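Local coordinates for fibronectin type III domain-containing protein (Simiduia agarivorans, PDB 6P2K) that probably hydrolyses xyloglucan or a related beta-glucan as a family 74 glycoside hydrolase, and binds zinc ions, at residues Glu269-Arg273 / Ala336-Val341; Phe61-Pro67 / Ser101-Phe107; Ile313-Tyr317 / Ala328-Asn332. All blocks are in the same frame, centred on the assembly; numbering follows the deposited sequence.

How the contacts relate
All three contacts lie in the N-terminal seven-bladed beta-propeller of the chain. Contact 2 comes first in sequence. It sets the first strands of two successive blades, 60-66 and 102-108, beside each other. Contact 1 does the same for strands 265-270 and 336-338, which start two successive four-stranded sheets. The centres of contacts 1 and 2 are about 16 Å apart. Contact 3 falls between the two segments of contact 1 along the chain. It joins the end of strand 304-314 and the residues after it to the loop that leads on to strand 336-338. Its centre is about 20 Å from that of contact 1 and about 28 Å from that of contact 2. Together they show how successive blades pack and are linked.

Contact 1: residues Glu269-Arg273 / Ala336-Val341; sequences EVDPR and AHYTPV
Y338 stands over D271 and beside E269. Its CB passes E269 OE2 and lies 4.0 Å from P272 CD. Its CG and CD2 lie over D271 CA, and CE2 sits 3.3 Å from D271 N. CD1 approaches the D271 carboxylate carbon, while CE1 and CZ meet D271 CB, which forms a CH-pi contact 3.7 Å from the ring centroid of Y338. The ring and carboxylate planes are stacked, 16° apart. At the tip, OH bonds to E294. E269, extended with CG anti to the backbone N (chi1 176°), holds two donors: H337 ND1 donates a hydrogen bond to E269 OE1 (2.6 Å), at its syn lone pair, and Y338 N one to E269 OE2 (2.8 Å). R273 NH1 and NH2 both grip T339 O, NH1 at 2.9 Å, and V341 CG1 lies over the guanidinium face. NH1 also makes a 3.0 Å salt bridge to D271 OD1, which closes an Asx turn onto R273 N. D271 OD2 pairs with R347. A methionine in place of R273 would probably leave T339 O without these two donors. These bonds tie the ends of adjacent blades' first strands and the turns that follow, a junction characteristic of a beta-propeller.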
ATOM      1  N   GLU B 269      37.537   4.579 -44.049  1.00 37.97           N
ATOM      2  CA  GLU B 269      36.815   4.889 -45.275  1.00 39.35           C
ATOM      3  C   GLU B 269      36.778   6.397 -45.472  1.00 39.99           C
ATOM      4  O   GLU B 269      36.462   7.139 -44.536  1.00 35.53           O
ATOM      5  CB  GLU B 269      35.392   4.320 -45.231  1.00 41.07           C
ATOM      6  CG  GLU B 269      34.544   4.673 -46.439  1.00 47.12           C
ATOM      7  CD  GLU B 269      33.214   3.942 -46.449  1.00 47.76           C
ATOM      8  OE1 GLU B 269      33.214   2.706 -46.269  1.00 49.80           O
ATOM      9  OE2 GLU B 269      32.172   4.605 -46.635  1.00 47.37           O
ATOM     10  N   VAL B 270      37.102   6.841 -46.687  1.00 37.42           N
ATOM     11  CA  VAL B 270      37.062   8.254 -47.036  1.00 39.45           C
ATOM     12  C   VAL B 270      35.710   8.571 -47.661  1.00 38.86           C
ATOM     13  O   VAL B 270      35.234   7.841 -48.538  1.00 37.30           O
ATOM     14  CB  VAL B 270      38.207   8.621 -47.991  1.00 44.65           C
ATOM     15  CG1 VAL B 270      38.204  10.117 -48.270  1.00 45.36           C
ATOM     16  CG2 VAL B 270      39.541   8.186 -47.413  1.00 46.39           C
ATOM     17  N   ASP B 271      35.094   9.654 -47.204  1.00 36.60           N
ATOM     18  CA  ASP B 271      33.862  10.159 -47.793  1.00 37.83           C
ATOM     19  C   ASP B 271      34.076  10.407 -49.283  1.00 41.62           C
ATOM     20  O   ASP B 271      34.972  11.184 -49.649  1.00 42.91           O
ATOM     21  CB  ASP B 271      33.443  11.448 -47.077  1.00 37.32           C
ATOM     22  CG  ASP B 271      32.077  11.971 -47.518  1.00 38.89           C
ATOM     23  OD1 ASP B 271      31.496  11.453 -48.495  1.00 37.86           O
ATOM     24  OD2 ASP B 271      31.578  12.918 -46.873  1.00 38.78           O
ATOM     25  N   PRO B 272      33.300   9.774 -50.169  1.00 42.35           N
ATOM     26  CA  PRO B 272      33.465  10.039 -51.607  1.00 43.86           C
ATOM     27  C   PRO B 272      33.209  11.485 -51.981  1.00 44.59           C
ATOM     28  O   PRO B 272      33.530  11.880 -53.108  1.00 48.92           O
ATOM     29  CB  PRO B 272      32.439   9.102 -52.261  1.00 39.34           C
ATOM     30  CG  PRO B 272      31.432   8.839 -51.190  1.00 41.02           C
ATOM     31  CD  PRO B 272      32.212   8.815 -49.909  1.00 38.92           C
ATOM     32  N   ARG B 273      32.642  12.281 -51.074  1.00 42.66           N
ATOM     33  CA  ARG B 273      32.454  13.704 -51.309  1.00 45.34           C
ATOM     34  C   ARG B 273      33.743  14.499 -51.147  1.00 46.34           C
ATOM     35  O   ARG B 273      33.827  15.625 -51.651  1.00 46.28           O
ATOM     36  CB  ARG B 273      31.384  14.245 -50.358  1.00 43.51           C
ATOM     37  CG  ARG B 273      29.988  13.728 -50.665  1.00 44.15           C
ATOM     38  CD  ARG B 273      29.107  13.674 -49.428  1.00 43.97           C
ATOM     39  NE  ARG B 273      27.835  13.005 -49.704  1.00 47.03           N
ATOM     40  CZ  ARG B 273      27.658  11.686 -49.685  1.00 47.99           C
ATOM     41  NH1 ARG B 273      28.668  10.878 -49.392  1.00 33.85           N
ATOM     42  NH2 ARG B 273      26.465  11.173 -49.954  1.00 48.22           N
ATOM     43  N   ALA B 336      31.061   0.657 -40.852  1.00 25.74           N
ATOM     44  CA  ALA B 336      30.562   2.018 -40.992  1.00 28.08           C
ATOM     45  C   ALA B 336      30.864   2.505 -42.398  1.00 29.29           C
ATOM     46  O   ALA B 336      32.022   2.478 -42.826  1.00 33.94           O
ATOM     47  CB  ALA B 336      31.196   2.946 -39.952  1.00 21.61           C
ATOM     48  N   HIS B 337      29.833   2.956 -43.106  1.00 28.21           N
ATOM     49  CA  HIS B 337      29.974   3.394 -44.485  1.00 30.14           C
ATOM     50  C   HIS B 337      29.248   4.710 -44.705  1.00 31.59           C
ATOM     51  O   HIS B 337      28.145   4.918 -44.189  1.00 33.22           O
ATOM     52  CB  HIS B 337      29.428   2.349 -45.460  1.00 26.31           C
ATOM     53  CG  HIS B 337      30.133   1.032 -45.384  1.00 31.55           C
ATOM     54  ND1 HIS B 337      31.419   0.849 -45.845  1.00 33.10           N
ATOM     55  CD2 HIS B 337      29.730  -0.167 -44.904  1.00 30.70           C
ATOM     56  CE1 HIS B 337      31.779  -0.407 -45.651  1.00 34.42           C
ATOM     57  NE2 HIS B 337      30.773  -1.045 -45.078  1.00 33.56           N
ATOM     58  N   TYR B 338      29.879   5.594 -45.472  1.00 28.68           N
ATOM     59  CA  TYR B 338      29.188   6.761 -45.994  1.00 27.72           C
ATOM     60  C   TYR B 338      28.216   6.339 -47.090  1.00 27.64           C
ATOM     61  O   TYR B 338      28.395   5.309 -47.746  1.00 27.65           O
ATOM     62  CB  TYR B 338      30.190   7.765 -46.561  1.00 30.29           C
ATOM     63  CG  TYR B 338      31.085   8.442 -45.546  1.00 32.93           C
ATOM     64  CD1 TYR B 338      30.581   9.386 -44.659  1.00 33.59           C
ATOM     65  CD2 TYR B 338      32.440   8.149 -45.488  1.00 35.02           C
ATOM     66  CE1 TYR B 338      31.405  10.015 -43.742  1.00 34.58           C
ATOM     67  CE2 TYR B 338      33.274   8.778 -44.579  1.00 35.33           C
ATOM     68  CZ  TYR B 338      32.748   9.709 -43.708  1.00 35.57           C
ATOM     69  OH  TYR B 338      33.568  10.335 -42.798  1.00 34.38           O
ATOM     70  N   THR B 339      27.177   7.147 -47.291  1.00 27.82           N
ATOM     71  CA  THR B 339      26.269   6.892 -48.395  1.00 28.36           C
ATOM     72  C   THR B 339      26.926   7.297 -49.716  1.00 31.35           C
ATOM     73  O   THR B 339      27.779   8.189 -49.749  1.00 34.64           O
ATOM     74  CB  THR B 339      24.955   7.654 -48.217  1.00 29.86           C
ATOM     75  OG1 THR B 339      25.217   9.061 -48.110  1.00 29.30           O
ATOM     76  CG2 THR B 339      24.210   7.175 -46.978  1.00 27.54           C
ATOM     77  N   PRO B 340      26.560   6.640 -50.816  1.00 29.81           N
ATOM     78  CA  PRO B 340      27.077   7.053 -52.124  1.00 32.96           C
ATOM     79  C   PRO B 340      26.631   8.465 -52.472  1.00 37.01           C
ATOM     80  O   PRO B 340      25.700   9.021 -51.883  1.00 38.31           O
ATOM     81  CB  PRO B 340      26.472   6.028 -53.092  1.00 30.70           C
ATOM     82  CG  PRO B 340      26.091   4.859 -52.238  1.00 27.75           C
ATOM     83  CD  PRO B 340      25.736   5.422 -50.897  1.00 27.07           C
ATOM     84  N   VAL B 341      27.319   9.050 -53.454  1.00 36.08           N
ATOM     85  CA  VAL B 341      26.935  10.357 -53.977  1.00 39.05           C
ATOM     86  C   VAL B 341      25.987  10.249 -55.161  1.00 41.47           C
ATOM     87  O   VAL B 341      25.367  11.255 -55.542  1.00 42.23           O
ATOM     88  CB  VAL B 341      28.182  11.166 -54.382  1.00 41.49           C
ATOM     89  CG1 VAL B 341      29.091  11.367 -53.187  1.00 39.10           C
ATOM     90  CG2 VAL B 341      28.931  10.453 -55.489  1.00 42.71           C
TER

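Contact 2: residues Phe61-Pro67 / Ser101-Phe107; sequences FAVAVTP and SIASIAF
Strands 61-66 and 102-107 run nearly parallel, 23° apart with axes 5.1 Å at closest approach, and touch through side chains with no hydrogen bond between them. They are closest at F61 and A103, whose CA atoms are 4.7 Å apart, and spread toward T66 and F107. The alanines A62, A64 and A103 are consistent with so close an approach. F61 CB lies against A103 CB, and A62 CB presses on the backbone of A103, 3.5 Å from its C atom. A64 CB fits between I105 and F107: it meets I105 CB at 3.8 Å and the edge of the F107 ring at CE1. I105 CD1 reaches back to A62 CB. V63 and V65 point away from this interface, onto I73.

At the far end F107 turns its ring face to the strand end. Its CG is anti to the carbonyl carbon (chi1 -60°), which brings the ring under T66 and P67. P67 CD makes a CH-pi contact 3.6 Å from the F107 centroid, and T66 CA lies over the same face. T66 CG2 touches the ring near CE2, while T66 OG1 is bonded to K72.

At the other end F61 CE2 comes 3.4 Å from S101 OG, which is bonded to G120 O. F61 and A62 form a classic beta bulge opposite G76. The F61 side chain is about 4 Å from that of D124, which binds zinc together with Q16. Two first strands facing each other through mostly buried, largely apolar residues, each in its own sheet, mark the interface between successive blades of a beta-propeller.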
ATOM      1  N   PHE B  61      29.776 -12.219 -46.059  1.00 33.60           N
ATOM      2  CA  PHE B  61      30.817 -11.277 -45.683  1.00 32.36           C
ATOM      3  C   PHE B  61      30.835 -10.012 -46.530  1.00 32.67           C
ATOM      4  O   PHE B  61      31.469  -9.033 -46.124  1.00 34.19           O
ATOM      5  CB  PHE B  61      32.197 -11.946 -45.764  1.00 33.01           C
ATOM      6  CG  PHE B  61      32.419 -13.012 -44.731  1.00 34.92           C
ATOM      7  CD1 PHE B  61      32.196 -12.756 -43.390  1.00 35.41           C
ATOM      8  CD2 PHE B  61      32.856 -14.271 -45.103  1.00 36.43           C
ATOM      9  CE1 PHE B  61      32.402 -13.737 -42.439  1.00 33.71           C
ATOM     10  CE2 PHE B  61      33.062 -15.255 -44.156  1.00 36.96           C
ATOM     11  CZ  PHE B  61      32.833 -14.987 -42.823  1.00 33.47           C
ATOM     12  N   ALA B  62      30.169 -10.000 -47.684  1.00 30.70           N
ATOM     13  CA  ALA B  62      30.221  -8.838 -48.561  1.00 33.27           C
ATOM     14  C   ALA B  62      29.057  -8.868 -49.541  1.00 34.44           C
ATOM     15  O   ALA B  62      28.621  -9.935 -49.979  1.00 34.86           O
ATOM     16  CB  ALA B  62      31.547  -8.773 -49.327  1.00 35.75           C
ATOM     17  N   VAL B  63      28.565  -7.678 -49.875  1.00 33.63           N
ATOM     18  CA  VAL B  63      27.543  -7.487 -50.899  1.00 33.47           C
ATOM     19  C   VAL B  63      27.939  -6.277 -51.734  1.00 37.16           C
ATOM     20  O   VAL B  63      28.368  -5.253 -51.193  1.00 39.11           O
ATOM     21  CB  VAL B  63      26.136  -7.293 -50.289  1.00 30.22           C
ATOM     22  CG1 VAL B  63      25.104  -7.065 -51.383  1.00 27.73           C
ATOM     23  CG2 VAL B  63      25.744  -8.486 -49.437  1.00 31.83           C
ATOM     24  N   ALA B  64      27.800  -6.395 -53.054  1.00 36.48           N
ATOM     25  CA  ALA B  64      28.106  -5.293 -53.957  1.00 39.62           C
ATOM     26  C   ALA B  64      27.105  -5.275 -55.101  1.00 40.75           C
ATOM     27  O   ALA B  64      26.816  -6.317 -55.695  1.00 42.04           O
ATOM     28  CB  ALA B  64      29.533  -5.399 -54.508  1.00 40.29           C
ATOM     29  N   VAL B  65      26.581  -4.090 -55.402  1.00 40.54           N
ATOM     30  CA  VAL B  65      25.678  -3.880 -56.528  1.00 40.69           C
ATOM     31  C   VAL B  65      26.475  -3.272 -57.672  1.00 41.37           C
ATOM     32  O   VAL B  65      27.296  -2.374 -57.459  1.00 42.10           O
ATOM     33  CB  VAL B  65      24.494  -2.978 -56.131  1.00 40.14           C
ATOM     34  CG1 VAL B  65      23.405  -3.040 -57.184  1.00 39.46           C
ATOM     35  CG2 VAL B  65      23.946  -3.387 -54.775  1.00 30.90           C
ATOM     36  N   THR B  66      26.236  -3.754 -58.882  1.00 42.41           N
ATOM     37  CA  THR B  66      27.011  -3.284 -60.022  1.00 45.90           C
ATOM     38  C   THR B  66      26.657  -1.838 -60.344  1.00 46.41           C
ATOM     39  O   THR B  66      25.472  -1.510 -60.478  1.00 40.23           O
ATOM     40  CB  THR B  66      26.769  -4.153 -61.246  1.00 56.51           C
ATOM     41  OG1 THR B  66      25.370  -4.168 -61.550  1.00 63.52           O
ATOM     42  CG2 THR B  66      27.260  -5.565 -61.001  1.00 54.42           C
ATOM     43  N   PRO B  67      27.640  -0.950 -60.459  1.00 46.48           N
ATOM     44  CA  PRO B  67      27.361   0.395 -60.968  1.00 47.69           C
ATOM     45  C   PRO B  67      26.699   0.337 -62.339  1.00 45.86           C
ATOM     46  O   PRO B  67      27.197  -0.310 -63.262  1.00 48.17           O
ATOM     47  CB  PRO B  67      28.751   1.038 -61.038  1.00 49.13           C
ATOM     48  CG  PRO B  67      29.541   0.306 -60.000  1.00 46.48           C
ATOM     49  CD  PRO B  67      29.037  -1.103 -60.024  1.00 45.66           C
ATOM     50  N   SER B 101      36.294 -18.416 -49.380  1.00 43.99           N
ATOM     51  CA  SER B 101      35.633 -17.344 -48.638  1.00 44.27           C
ATOM     52  C   SER B 101      36.035 -15.979 -49.184  1.00 45.43           C
ATOM     53  O   SER B 101      37.225 -15.659 -49.263  1.00 46.22           O
ATOM     54  CB  SER B 101      35.981 -17.439 -47.153  1.00 44.49           C
ATOM     55  OG  SER B 101      35.203 -16.534 -46.393  1.00 41.85           O
ATOM     56  N   ILE B 102      35.039 -15.167 -49.537  1.00 44.51           N
ATOM     57  CA  ILE B 102      35.252 -13.862 -50.154  1.00 44.08           C
ATOM     58  C   ILE B 102      34.563 -12.798 -49.313  1.00 45.06           C
ATOM     59  O   ILE B 102      33.393 -12.954 -48.941  1.00 43.11           O
ATOM     60  CB  ILE B 102      34.736 -13.838 -51.603  1.00 42.08           C
ATOM     61  CG1 ILE B 102      35.531 -14.823 -52.446  1.00 45.72           C
ATOM     62  CG2 ILE B 102      34.833 -12.451 -52.209  1.00 39.68           C
ATOM     63  CD1 ILE B 102      34.878 -15.115 -53.734  1.00 48.04           C
ATOM     64  N   ALA B 103      35.285 -11.708 -49.030  1.00 43.47           N
ATOM     65  CA  ALA B 103      34.778 -10.649 -48.170  1.00 38.90           C
ATOM     66  C   ALA B 103      34.948  -9.253 -48.761  1.00 40.75           C
ATOM     67  O   ALA B 103      34.770  -8.268 -48.036  1.00 40.64           O
ATOM     68  CB  ALA B 103      35.457 -10.707 -46.799  1.00 36.84           C
ATOM     69  N   SER B 104      35.280  -9.136 -50.046  1.00 43.07           N
ATOM     70  CA  SER B 104      35.432  -7.832 -50.681  1.00 44.95           C
ATOM     71  C   SER B 104      35.114  -7.954 -52.163  1.00 47.00           C
ATOM     72  O   SER B 104      35.583  -8.884 -52.825  1.00 48.67           O
ATOM     73  CB  SER B 104      36.853  -7.281 -50.499  1.00 46.90           C
ATOM     74  OG  SER B 104      37.359  -7.546 -49.203  1.00 50.17           O
ATOM     75  N   ILE B 105      34.316  -7.018 -52.678  1.00 43.30           N
ATOM     76  CA  ILE B 105      34.054  -6.907 -54.111  1.00 46.35           C
ATOM     77  C   ILE B 105      34.154  -5.437 -54.495  1.00 45.44           C
ATOM     78  O   ILE B 105      33.550  -4.578 -53.844  1.00 46.16           O
ATOM     79  CB  ILE B 105      32.674  -7.473 -54.506  1.00 43.01           C
ATOM     80  CG1 ILE B 105      32.450  -8.851 -53.884  1.00 40.66           C
ATOM     81  CG2 ILE B 105      32.551  -7.558 -56.018  1.00 42.90           C
ATOM     82  CD1 ILE B 105      31.031  -9.074 -53.398  1.00 37.08           C
ATOM     83  N   ALA B 106      34.919  -5.145 -55.547  1.00 42.67           N
ATOM     84  CA  ALA B 106      35.133  -3.772 -55.982  1.00 46.05           C
ATOM     85  C   ALA B 106      35.114  -3.702 -57.502  1.00 48.58           C
ATOM     86  O   ALA B 106      35.662  -4.576 -58.180  1.00 47.81           O
ATOM     87  CB  ALA B 106      36.461  -3.216 -55.449  1.00 47.88           C
ATOM     88  N   PHE B 107      34.486  -2.653 -58.027  1.00 48.98           N
ATOM     89  CA  PHE B 107      34.368  -2.429 -59.459  1.00 53.76           C
ATOM     90  C   PHE B 107      35.319  -1.325 -59.912  1.00 55.79           C
ATOM     91  O   PHE B 107      35.743  -0.474 -59.127  1.00 55.13           O
ATOM     92  CB  PHE B 107      32.930  -2.057 -59.836  1.00 53.23           C
ATOM     93  CG  PHE B 107      31.917  -3.107 -59.486  1.00 50.63           C
ATOM     94  CD1 PHE B 107      31.322  -3.126 -58.237  1.00 47.38           C
ATOM     95  CD2 PHE B 107      31.555  -4.072 -60.409  1.00 52.01           C
ATOM     96  CE1 PHE B 107      30.388  -4.088 -57.913  1.00 45.52           C
ATOM     97  CE2 PHE B 107      30.621  -5.036 -60.090  1.00 49.97           C
ATOM     98  CZ  PHE B 107      30.037  -5.043 -58.840  1.00 45.37           C
TER

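Contact 3: residues Ile313-Tyr317 / Ala328-Asn332; sequences IWDSY and ATPPN
W314 offers one face of its indole to P331. The CG atom of P331 sits over the face of the six-membered ring, 3.8 Å from its centroid, a CH-pi contact. P331 CB leans toward the outer rim and lies 3.9 Å from W314 CZ3. Other aromatic residues complete the surroundings: W371 stacks on W314, W321 meets it edge-to-face, and Y358 meets it with planes about 50° apart. The indole is thus held by several rings as well as by the proline. CG of W314 is anti to the backbone N (chi1 -158°), which swings the indole back toward P331.

The other half of the contact holds its one hydrogen bond across the segments. Y317 N gives a nearly straight hydrogen bond to T329 OG1, 2.9 Å long with an angle of 175°. The methylene CB of Y317 rests on the same hydroxyl oxygen at 3.6 Å. Two plain contacts lie nearby: S316 OG is 3.7 Å from P330 CG, and D315 O is 3.4 Å from P331 CD. D315 OD1 accepts from S316 N within its own segment. The peptide bond before P330 is cis, so the chain bends sharply between T329 and the two prolines.

P330 and P331 have no backbone N-H to give. Across this contact the loop meets W314, at the end of strand 304-314, by dispersion on an aromatic face, and Y317, just beyond it, by one directional bond, in which the T329 side chain accepts from the backbone.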
ATOM      1  N   ILE B 313      31.266  11.023 -33.784  1.00 26.57           N
ATOM      2  CA  ILE B 313      29.948  11.355 -34.320  1.00 27.83           C
ATOM      3  C   ILE B 313      28.863  10.449 -33.761  1.00 28.93           C
ATOM      4  O   ILE B 313      27.674  10.678 -34.032  1.00 26.32           O
ATOM      5  CB  ILE B 313      29.960  11.299 -35.860  1.00 31.00           C
ATOM      6  CG1 ILE B 313      30.322   9.893 -36.343  1.00 27.83           C
ATOM      7  CG2 ILE B 313      30.945  12.317 -36.413  1.00 24.77           C
ATOM      8  CD1 ILE B 313      29.995   9.656 -37.802  1.00 28.08           C
ATOM      9  N   TRP B 314      29.239   9.436 -32.983  1.00 29.69           N
ATOM     10  CA  TRP B 314      28.323   8.520 -32.319  1.00 24.96           C
ATOM     11  C   TRP B 314      29.000   8.097 -31.026  1.00 25.82           C
ATOM     12  O   TRP B 314      30.204   7.827 -31.021  1.00 26.93           O
ATOM     13  CB  TRP B 314      28.019   7.310 -33.206  1.00 19.73           C
ATOM     14  CG  TRP B 314      26.741   6.586 -32.892  1.00 23.64           C
ATOM     15  CD1 TRP B 314      25.717   7.013 -32.092  1.00 22.39           C
ATOM     16  CD2 TRP B 314      26.358   5.296 -33.383  1.00 19.96           C
ATOM     17  NE1 TRP B 314      24.721   6.062 -32.055  1.00 22.90           N
ATOM     18  CE2 TRP B 314      25.092   5.001 -32.841  1.00 18.26           C
ATOM     19  CE3 TRP B 314      26.968   4.361 -34.226  1.00 22.36           C
ATOM     20  CZ2 TRP B 314      24.424   3.812 -33.121  1.00 22.03           C
ATOM     21  CZ3 TRP B 314      26.302   3.180 -34.500  1.00 20.03           C
ATOM     22  CH2 TRP B 314      25.043   2.918 -33.951  1.00 18.11           C
ATOM     23  N   ASP B 315      28.246   8.054 -29.930  1.00 26.31           N
ATOM     24  CA  ASP B 315      28.873   7.917 -28.620  1.00 28.06           C
ATOM     25  C   ASP B 315      27.934   7.174 -27.673  1.00 28.36           C
ATOM     26  O   ASP B 315      26.888   6.661 -28.080  1.00 27.45           O
ATOM     27  CB  ASP B 315      29.254   9.296 -28.069  1.00 30.57           C
ATOM     28  CG  ASP B 315      30.480   9.253 -27.183  1.00 37.26           C
ATOM     29  OD1 ASP B 315      30.847   8.146 -26.725  1.00 38.52           O
ATOM     30  OD2 ASP B 315      31.072  10.326 -26.940  1.00 38.72           O
ATOM     31  N   SER B 316      28.321   7.134 -26.394  1.00 25.18           N
ATOM     32  CA  SER B 316      27.544   6.480 -25.352  1.00 27.33           C
ATOM     33  C   SER B 316      26.102   6.962 -25.378  1.00 25.94           C
ATOM     34  O   SER B 316      25.815   8.113 -25.715  1.00 30.19           O
ATOM     35  CB  SER B 316      28.146   6.771 -23.974  1.00 31.16           C
ATOM     36  OG  SER B 316      29.548   6.592 -23.992  1.00 36.15           O
ATOM     37  N   TYR B 317      25.188   6.069 -25.019  1.00 23.78           N
ATOM     38  CA  TYR B 317      23.777   6.417 -24.962  1.00 23.63           C
ATOM     39  C   TYR B 317      23.555   7.550 -23.970  1.00 24.84           C
ATOM     40  O   TYR B 317      23.937   7.453 -22.800  1.00 28.22           O
ATOM     41  CB  TYR B 317      22.946   5.193 -24.572  1.00 21.98           C
ATOM     42  CG  TYR B 317      21.469   5.479 -24.454  1.00 20.07           C
ATOM     43  CD1 TYR B 317      20.689   5.687 -25.586  1.00 24.59           C
ATOM     44  CD2 TYR B 317      20.853   5.539 -23.214  1.00 20.45           C
ATOM     45  CE1 TYR B 317      19.333   5.946 -25.481  1.00 23.94           C
ATOM     46  CE2 TYR B 317      19.499   5.798 -23.099  1.00 26.36           C
ATOM     47  CZ  TYR B 317      18.744   6.002 -24.237  1.00 25.80           C
ATOM     48  OH  TYR B 317      17.394   6.262 -24.127  1.00 29.19           O
ATOM     49  N   ALA B 328      22.817  -1.727 -26.016  1.00 21.45           N
ATOM     50  CA  ALA B 328      24.213  -2.001 -26.354  1.00 20.53           C
ATOM     51  C   ALA B 328      24.933  -0.663 -26.482  1.00 20.44           C
ATOM     52  O   ALA B 328      24.901  -0.030 -27.541  1.00 22.30           O
ATOM     53  CB  ALA B 328      24.316  -2.816 -27.641  1.00 16.63           C
ATOM     54  N   THR B 329      25.586  -0.235 -25.401  1.00 17.64           N
ATOM     55  CA  THR B 329      26.218   1.072 -25.353  1.00 18.64           C
ATOM     56  C   THR B 329      27.529   0.986 -24.582  1.00 18.51           C
ATOM     57  O   THR B 329      27.612   0.257 -23.580  1.00 21.37           O
ATOM     58  CB  THR B 329      25.292   2.113 -24.702  1.00 18.80           C
ATOM     59  OG1 THR B 329      26.000   3.343 -24.512  1.00 18.90           O
ATOM     60  CG2 THR B 329      24.776   1.612 -23.355  1.00 17.99           C
ATOM     61  N   PRO B 330      28.584   1.686 -25.036  1.00 17.51           N
ATOM     62  CA  PRO B 330      28.673   2.433 -26.298  1.00 17.70           C
ATOM     63  C   PRO B 330      28.530   1.523 -27.514  1.00 19.26           C
ATOM     64  O   PRO B 330      28.701   0.314 -27.377  1.00 17.15           O
ATOM     65  CB  PRO B 330      30.079   3.045 -26.248  1.00 17.93           C
ATOM     66  CG  PRO B 330      30.421   3.097 -24.810  1.00 19.12           C
ATOM     67  CD  PRO B 330      29.788   1.877 -24.209  1.00 17.08           C
ATOM     68  N   PRO B 331      28.199   2.083 -28.675  1.00 23.27           N
ATOM     69  CA  PRO B 331      28.136   1.255 -29.882  1.00 24.29           C
ATOM     70  C   PRO B 331      29.497   0.645 -30.187  1.00 23.08           C
ATOM     71  O   PRO B 331      30.538   1.284 -30.014  1.00 22.33           O
ATOM     72  CB  PRO B 331      27.705   2.240 -30.975  1.00 24.17           C
ATOM     73  CG  PRO B 331      27.185   3.444 -30.255  1.00 21.52           C
ATOM     74  CD  PRO B 331      27.920   3.501 -28.957  1.00 19.80           C
ATOM     75  N   ASN B 332      29.481  -0.609 -30.624  1.00 21.74           N
ATOM     76  CA  ASN B 332      30.644  -1.225 -31.262  1.00 22.92           C
ATOM     77  C   ASN B 332      30.393  -1.155 -32.765  1.00 21.65           C
ATOM     78  O   ASN B 332      29.690  -1.997 -33.329  1.00 20.66           O
ATOM     79  CB  ASN B 332      30.862  -2.658 -30.789  1.00 24.01           C
ATOM     80  CG  ASN B 332      31.718  -3.468 -31.758  1.00 26.28           C
ATOM     81  OD1 ASN B 332      31.323  -4.546 -32.202  1.00 26.97           O
ATOM     82  ND2 ASN B 332      32.885  -2.935 -32.103  1.00 23.68           N
TER